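Local coordinates for pullulanase C protein (Klebsiella pneumoniae subsp. pneumoniae NTUH-K2044, PDB 5HJ1), which probably acts as a GspC-type component of the type II secretion system that exports pullulanase, and has a PDZ domain that holds a fatty acid here, at residues 6-11 with 69-74; 10-15 with 76-81; 23-26 with 31-34. All coordinates share one frame; numbering follows the deposited sequence.

Interaction 1. Residues 6-11 with 69-74; sequences VKRLRE and QAQQAL. With VCA (vaccenic acid), chain B.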
# COMPACT_ATOMS: atom_id res chain seq x y z
N VAL A 6 4.71 -5.04 6.24
CA VAL A 6 3.44 -5.04 7.00
C VAL A 6 3.70 -4.84 8.46
O VAL A 6 3.09 -3.98 9.11
CB VAL A 6 2.63 -6.32 6.74
CG1 VAL A 6 1.39 -6.41 7.61
CG2 VAL A 6 2.26 -6.37 5.27
N LYS A 7 4.68 -5.59 8.97
CA LYS A 7 5.03 -5.48 10.36
C LYS A 7 5.50 -4.04 10.65
O LYS A 7 5.20 -3.51 11.70
CB LYS A 7 6.04 -6.56 10.77
CG LYS A 7 5.53 -7.99 10.51
CD LYS A 7 4.14 -8.22 11.10
CE LYS A 7 3.70 -9.68 11.07
NZ LYS A 7 2.37 -9.91 11.71
N ARG A 8 6.14 -3.39 9.68
CA ARG A 8 6.51 -1.99 9.87
C ARG A 8 5.36 -0.99 9.76
O ARG A 8 5.44 0.04 10.38
CB ARG A 8 7.67 -1.55 8.97
CG ARG A 8 8.99 -2.24 9.33
CD ARG A 8 10.11 -1.23 9.24
NE ARG A 8 10.30 -0.70 7.90
CZ ARG A 8 10.88 0.47 7.61
NH1 ARG A 8 11.25 1.32 8.56
NH2 ARG A 8 11.03 0.83 6.35
N LEU A 9 4.31 -1.24 8.95
CA LEU A 9 3.16 -0.29 8.87
C LEU A 9 2.33 -0.20 10.16
O LEU A 9 1.60 0.78 10.41
CB LEU A 9 2.16 -0.69 7.74
CG LEU A 9 2.49 -0.39 6.29
CD1 LEU A 9 1.52 -1.11 5.36
CD2 LEU A 9 2.45 1.11 6.00
N ARG A 10 2.44 -1.24 10.97
CA ARG A 10 1.75 -1.30 12.24
C ARG A 10 2.21 -0.24 13.27
O ARG A 10 1.48 0.07 14.22
CB ARG A 10 1.89 -2.74 12.77
CG ARG A 10 1.22 -3.00 14.10
CD ARG A 10 1.23 -4.48 14.47
NE ARG A 10 0.37 -5.30 13.61
CZ ARG A 10 0.77 -6.03 12.57
NH1 ARG A 10 2.04 -6.10 12.21
NH2 ARG A 10 -0.13 -6.74 11.88
N GLU A 11 3.38 0.37 13.05
CA GLU A 11 3.94 1.39 13.98
C GLU A 11 3.33 2.77 13.86
O GLU A 11 3.54 3.63 14.70
CB GLU A 11 5.42 1.58 13.67
CG GLU A 11 6.26 0.31 13.58
CD GLU A 11 7.72 0.62 13.27
OE1 GLU A 11 8.25 1.62 13.83
OE2 GLU A 11 8.35 -0.14 12.50
N GLN A 69 14.48 0.47 -1.68
CA GLN A 69 13.59 1.63 -1.94
C GLN A 69 12.34 1.59 -1.07
O GLN A 69 11.96 2.59 -0.45
CB GLN A 69 13.24 1.71 -3.42
CG GLN A 69 14.37 2.29 -4.24
CD GLN A 69 14.73 3.72 -3.80
OE1 GLN A 69 13.85 4.55 -3.63
NE2 GLN A 69 16.02 4.02 -3.69
N ALA A 70 11.71 0.45 -0.98
CA ALA A 70 10.54 0.35 -0.14
C ALA A 70 10.86 0.72 1.28
O ALA A 70 10.05 1.36 1.95
CB ALA A 70 9.92 -1.04 -0.22
N GLN A 71 12.04 0.30 1.77
CA GLN A 71 12.45 0.65 3.12
C GLN A 71 12.48 2.15 3.27
O GLN A 71 12.00 2.67 4.26
CB GLN A 71 13.83 0.08 3.47
CG GLN A 71 13.90 -1.44 3.48
CD GLN A 71 13.12 -2.08 4.62
OE1 GLN A 71 12.06 -2.67 4.39
NE2 GLN A 71 13.62 -1.93 5.86
N GLN A 72 13.06 2.81 2.29
CA GLN A 72 13.17 4.28 2.32
C GLN A 72 11.76 4.90 2.31
O GLN A 72 11.44 5.75 3.14
CB GLN A 72 14.05 4.74 1.16
CG GLN A 72 14.37 6.22 1.09
CD GLN A 72 15.58 6.53 0.19
OE1 GLN A 72 15.87 7.70 -0.09
NE2 GLN A 72 16.30 5.49 -0.25
N ALA A 73 10.89 4.41 1.44
CA ALA A 73 9.52 4.94 1.39
C ALA A 73 8.78 4.81 2.73
O ALA A 73 8.11 5.73 3.18
CB ALA A 73 8.76 4.22 0.30
N LEU A 74 8.95 3.68 3.39
CA LEU A 74 8.28 3.46 4.67
C LEU A 74 8.80 4.34 5.81
O LEU A 74 8.01 4.81 6.64
CB LEU A 74 8.45 1.98 5.05
CG LEU A 74 7.68 1.03 4.17
CD1 LEU A 74 8.18 -0.40 4.33
CD2 LEU A 74 6.18 1.12 4.47
O2 VCA B . -10.25 7.53 9.33
C1 VCA B . -9.98 8.75 9.30
O1 VCA B . -10.78 9.63 9.70
C2 VCA B . -8.63 9.17 8.76
C3 VCA B . -7.65 9.45 9.89
C4 VCA B . -6.46 8.49 9.87
C5 VCA B . -6.22 7.92 8.48
C6 VCA B . -7.24 6.84 8.15
C7 VCA B . -6.90 6.10 6.86
C8 VCA B . -5.40 5.84 6.69
C9 VCA B . -5.19 5.08 5.39
C10 VCA B . -3.73 4.86 4.97
C11 VCA B . -3.78 4.30 3.60
C12 VCA B . -2.79 3.68 2.98
C13 VCA B . -1.44 3.32 3.57
C14 VCA B . -0.97 2.28 2.58
C15 VCA B . 0.42 1.69 2.74
C16 VCA B . 0.37 0.42 1.91
C17 VCA B . 1.70 -0.08 1.44
C18 VCA B . 1.44 -1.37 0.69

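Interaction 2. Residues 10-15 with 76-81; sequences REQPQN and NLADMT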
# COMPACT_ATOMS: atom_id res chain seq x y z
N ARG A 10 2.44 -1.24 10.97
CA ARG A 10 1.75 -1.30 12.24
C ARG A 10 2.21 -0.24 13.27
O ARG A 10 1.48 0.07 14.22
CB ARG A 10 1.89 -2.74 12.77
CG ARG A 10 1.22 -3.00 14.10
CD ARG A 10 1.23 -4.48 14.47
NE ARG A 10 0.37 -5.30 13.61
CZ ARG A 10 0.77 -6.03 12.57
NH1 ARG A 10 2.04 -6.10 12.21
NH2 ARG A 10 -0.13 -6.74 11.88
N GLU A 11 3.38 0.37 13.05
CA GLU A 11 3.94 1.39 13.98
C GLU A 11 3.33 2.77 13.86
O GLU A 11 3.54 3.63 14.70
CB GLU A 11 5.42 1.58 13.67
CG GLU A 11 6.26 0.31 13.58
CD GLU A 11 7.72 0.62 13.27
OE1 GLU A 11 8.25 1.62 13.83
OE2 GLU A 11 8.35 -0.14 12.50
N GLN A 12 2.61 3.03 12.78
CA GLN A 12 2.04 4.35 12.54
C GLN A 12 0.85 4.61 13.47
O GLN A 12 0.07 3.70 13.71
CB GLN A 12 1.59 4.47 11.06
CG GLN A 12 2.69 4.11 10.06
CD GLN A 12 3.96 4.91 10.30
OE1 GLN A 12 3.91 6.13 10.55
NE2 GLN A 12 5.11 4.24 10.22
N PRO A 13 0.73 5.85 13.98
CA PRO A 13 -0.40 6.20 14.86
C PRO A 13 -1.74 6.05 14.14
O PRO A 13 -2.78 5.90 14.81
CB PRO A 13 -0.14 7.67 15.22
CG PRO A 13 0.73 8.19 14.13
CD PRO A 13 1.55 7.03 13.64
N GLN A 14 -1.74 6.16 12.80
CA GLN A 14 -2.97 5.90 12.08
C GLN A 14 -2.99 4.38 12.19
O GLN A 14 -1.95 3.72 12.19
CB GLN A 14 -2.98 6.36 10.60
CG GLN A 14 -2.75 7.84 10.42
CD GLN A 14 -1.29 8.19 10.56
OE1 GLN A 14 -0.44 7.30 10.56
NE2 GLN A 14 -1.00 9.47 10.66
N ASN A 15 -4.17 3.84 12.37
CA ASN A 15 -4.36 2.42 12.51
C ASN A 15 -4.50 1.85 11.10
O ASN A 15 -5.56 1.38 10.72
CB ASN A 15 -5.62 2.23 13.33
CG ASN A 15 -5.52 2.95 14.67
OD1 ASN A 15 -4.47 2.90 15.31
ND2 ASN A 15 -6.59 3.64 15.08
N ASN A 76 9.96 7.22 5.46
CA ASN A 76 9.43 8.54 5.10
C ASN A 76 7.94 8.78 5.43
O ASN A 76 7.57 9.95 5.62
CB ASN A 76 9.62 8.84 3.61
CG ASN A 76 11.05 9.00 3.21
OD1 ASN A 76 11.97 9.05 4.05
ND2 ASN A 76 11.27 9.09 1.89
N LEU A 77 7.11 7.74 5.47
CA LEU A 77 5.66 7.88 5.79
C LEU A 77 5.37 8.43 7.21
O LEU A 77 4.35 9.11 7.44
CB LEU A 77 4.95 6.52 5.53
CG LEU A 77 3.42 6.37 5.57
CD1 LEU A 77 2.98 5.13 4.80
CD2 LEU A 77 2.83 6.34 6.98
N ALA A 78 6.28 8.17 8.15
CA ALA A 78 6.16 8.62 9.55
C ALA A 78 5.63 10.06 9.77
O ALA A 78 4.62 10.25 10.46
CB ALA A 78 7.51 8.43 10.26
N ASP A 79 6.29 11.07 9.21
CA ASP A 79 5.80 12.44 9.42
C ASP A 79 5.09 13.03 8.19
O ASP A 79 5.13 14.23 7.99
CB ASP A 79 6.92 13.39 9.89
CG ASP A 79 7.52 13.00 11.24
OD1 ASP A 79 8.07 11.89 11.36
OD2 ASP A 79 7.49 13.84 12.17
N MSE A 80 4.42 12.20 7.37
CA MSE A 80 3.72 12.75 6.21
C MSE A 80 2.29 13.03 6.53
O MSE A 80 1.67 12.31 7.34
CB MSE A 80 3.83 11.84 4.99
CG MSE A 80 5.20 12.06 4.39
SE MSE A 80 5.63 10.88 2.89
CE MSE A 80 4.98 12.01 1.41
N THR A 81 1.72 14.03 5.87
CA THR A 81 0.33 14.40 6.08
C THR A 81 -0.62 13.82 4.98
O THR A 81 -1.81 13.72 5.18
CB THR A 81 0.16 15.94 6.15
OG1 THR A 81 -1.16 16.25 6.62
CG2 THR A 81 0.37 16.62 4.82

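Interaction 3. Residues 23-26 with 31-34; sequences SPVL and LLGY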
# COMPACT_ATOMS: atom_id res chain seq x y z
N SER A 23 -1.07 -8.50 1.85
CA SER A 23 -0.13 -9.65 1.68
C SER A 23 0.85 -9.41 0.53
O SER A 23 0.40 -9.15 -0.63
CB SER A 23 -0.86 -10.90 1.28
OG SER A 23 -1.76 -11.22 2.31
N PRO A 24 2.20 -9.57 0.76
CA PRO A 24 3.11 -9.51 -0.36
C PRO A 24 2.73 -10.60 -1.35
O PRO A 24 2.29 -11.67 -0.94
CB PRO A 24 4.46 -9.78 0.28
CG PRO A 24 4.17 -10.47 1.50
CD PRO A 24 2.86 -9.95 1.99
N VAL A 25 2.96 -10.31 -2.63
CA VAL A 25 2.69 -11.31 -3.70
C VAL A 25 4.00 -11.67 -4.39
O VAL A 25 4.65 -10.83 -4.95
CB VAL A 25 1.71 -10.73 -4.73
CG1 VAL A 25 1.45 -11.78 -5.83
CG2 VAL A 25 0.43 -10.26 -4.09
N LEU A 26 4.39 -12.91 -4.21
CA LEU A 26 5.60 -13.43 -4.83
C LEU A 26 5.33 -14.19 -6.09
O LEU A 26 4.42 -14.96 -6.16
CB LEU A 26 6.33 -14.41 -3.89
CG LEU A 26 6.65 -13.87 -2.53
CD1 LEU A 26 7.46 -14.89 -1.78
CD2 LEU A 26 7.40 -12.58 -2.61
N LEU A 31 9.08 -9.87 -6.11
CA LEU A 31 7.94 -9.41 -5.41
C LEU A 31 7.12 -8.62 -6.44
O LEU A 31 7.61 -7.69 -7.07
CB LEU A 31 8.42 -8.55 -4.25
CG LEU A 31 7.41 -7.78 -3.46
CD1 LEU A 31 6.52 -8.69 -2.73
CD2 LEU A 31 8.15 -6.94 -2.42
N LEU A 32 5.86 -8.98 -6.67
CA LEU A 32 5.00 -8.29 -7.65
C LEU A 32 4.34 -7.01 -7.08
O LEU A 32 3.97 -6.10 -7.81
CB LEU A 32 3.87 -9.19 -8.12
CG LEU A 32 4.33 -10.45 -8.84
CD1 LEU A 32 3.11 -11.19 -9.37
CD2 LEU A 32 5.25 -10.12 -9.98
N GLY A 33 4.27 -6.99 -5.77
CA GLY A 33 3.61 -5.86 -5.07
C GLY A 33 2.92 -6.44 -3.89
O GLY A 33 3.19 -7.53 -3.41
N TYR A 34 1.99 -5.65 -3.34
CA TYR A 34 1.26 -6.01 -2.13
C TYR A 34 -0.20 -6.04 -2.43
O TYR A 34 -0.79 -5.01 -2.87
CB TYR A 34 1.52 -5.01 -0.98
CG TYR A 34 2.93 -5.11 -0.49
CD1 TYR A 34 3.98 -4.43 -1.15
CD2 TYR A 34 3.28 -5.93 0.57
CE1 TYR A 34 5.29 -4.62 -0.74
CE2 TYR A 34 4.60 -6.07 0.99
CZ TYR A 34 5.60 -5.39 0.32
OH TYR A 34 6.95 -5.54 0.73

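Interaction 1. Residues 6-11 with 69-74
The backbone carbonyl O of Gln71 accepts a hydrogen bond from Arg8 NH2 at 2.9 Å. The acceptor is met in the carbonyl plane on a lone pair, and the oxygen in turn lies at the edge of the guanidinium, almost exactly in its plane. The bond is nevertheless bent, with an N-H...O angle of 134°. The same NH2 also comes obliquely against Leu74, and that approach is tight: Arg8 NH2 lies 3.1 Å from Leu74 CB and 3.7 Å from Leu74 CD1. The Arg8 chain is bent at its second torsion and again at its third (chi3 -63°), which turns the guanidinium in toward helix 67-77. Gln71 NE2 lies over one face of the guanidinium, 3.8 Å from Arg8 NH2; the side chains cross at about a right angle, and the guanidinium and amide planes are 34° apart. This is packing, with the one hydrogen bond going to the main chain.

In this PDZ domain the short helix 5-9 lies between helix 67-77 and strand 20-27, and Leu9 shows how: its side chain touches Ile22 of that strand as well as Leu74. Next to the polar contact of Arg8 with Gln71, Leu9 CD2 meets Leu74 CD2 at 4.0 Å, the side chains again crossing at about a right angle. Both branches of Leu9 also reach the vaccenic acid. Leu9 CD2 is 3.9 Å from C15 of the lipid, and Leu9 CD1 is equally far from C16, so this buried leucine joins the interhelical packing to the wall of the pocket near the methyl end of the chain. Helix 67-77 also packs on Ile62 of strand 62-63 through Gln69 and Ala73.

Interaction 2. Residues 10-15 with 76-81
A type I beta turn from Leu77 to Met80, at the C-terminal part of helix 67-77, packs against the loop that joins helix 5-9 to helix 16-19, with Gln12 as the residue that reaches across to Leu77 and Ala78. The backbones are closest at Gln12 and Ala78, whose CA atoms are 6.6 Å apart. The turn itself is closed by a backbone hydrogen bond from Met80 N to Leu77 O of 3.1 Å; Met80 is a selenomethionine.

Gln12 starts toward the turn from its CB, and a bend at its second torsion (chi2 -54°) brings the amide up against Leu77. The carbonyl end does the touching. OE1 of Gln12 approaches Ala78 CA to 3.5 Å and Leu77 CD2 to 3.7 Å, while its CD lies 3.8 Å from the same Leu77 methyl. CG of Gln12 meets it too, so this one methyl touches CG, CD and OE1, the two chains crossing obliquely. Leu77 gets there because its CG stands opposite its backbone N (chi1 -171°), which swings the branch off the helix toward the loop. Ala78, in contrast, turns its methyl away and offers its main chain. With no hydrogen bond between the segments, the contact is van der Waals in kind: the amide oxygen lies against carbon atoms.

The ligand is near: the closest atoms of Leu77 and the vaccenic acid are about 5 Å apart, and Gln14, from the same loop as Gln12, touches the lipid directly and also packs on Leu100. Thr81, just before strand 82-89, is joined by backbone hydrogen bonding to Leu100, just after strand 92-99. The contact thus sits between helix 67-77 and the loop before helix 16-19, beside the start of strand 82-89 and the end of strand 92-99.

Interaction 3. Residues 23-26 with 31-34
Pro24, Leu26, Leu31 and Tyr34 point to one face of the hairpin and pack there as a row. Leu31 occupies the middle: with CG opposite its backbone N (chi1 172°), its CD1 comes to 3.8 Å from Pro24 CB and 4.0 Å from Leu26 CD2, crossing the latter side chain obliquely. Tyr34 also meets the proline, from a direction roughly at right angles to Leu31, its CE2 being 3.8 Å from Pro24 CB. Val25 projects to the other face; its CG1 lies 4.0 Å from CD1 of Leu32, whose side chain sets out toward the partner strand.

Val25 also anchors the backbones: Val25 N donates to Gly33 O at 2.9 Å, and Val25 O receives Leu32 N at 2.8 Å in a nearly straight bond (165°). One residue thus faces two, Leu32 and Gly33, while Pro24 pairs with Tyr34 and Leu26 with Leu31 on either side. That extra residue defines a beta bulge, and the backbone angles of Gly33 would jam a CB against the preceding carbonyl. With strand axes 158° apart, this is a bulged antiparallel beta hairpin of the PDZ sheet, whose Tyr34 touches the bound vaccenic acid.

In the fold
Interactions 1 and 2 start from the same stretch of chain, sharing Arg10 and Glu11, and both use helix 67-77, so the N-terminal helix and the loop after it run beside that helix in order. Their centres are about 9 Å apart and they touch, Leu9 CD2 to Leu77 CD1 at 4.2 Å. Interaction 3 is nested along the chain inside the loop that each of them closes; its hairpin lies about 14 Å from interaction 1 and about 21 Å from interaction 2, centre to centre, and on the opposite side of the chain's centre from the latter. All three border the bound vaccenic acid, which suggests that the lipid pocket is assembled from sequence-distant helices, loops and sheet.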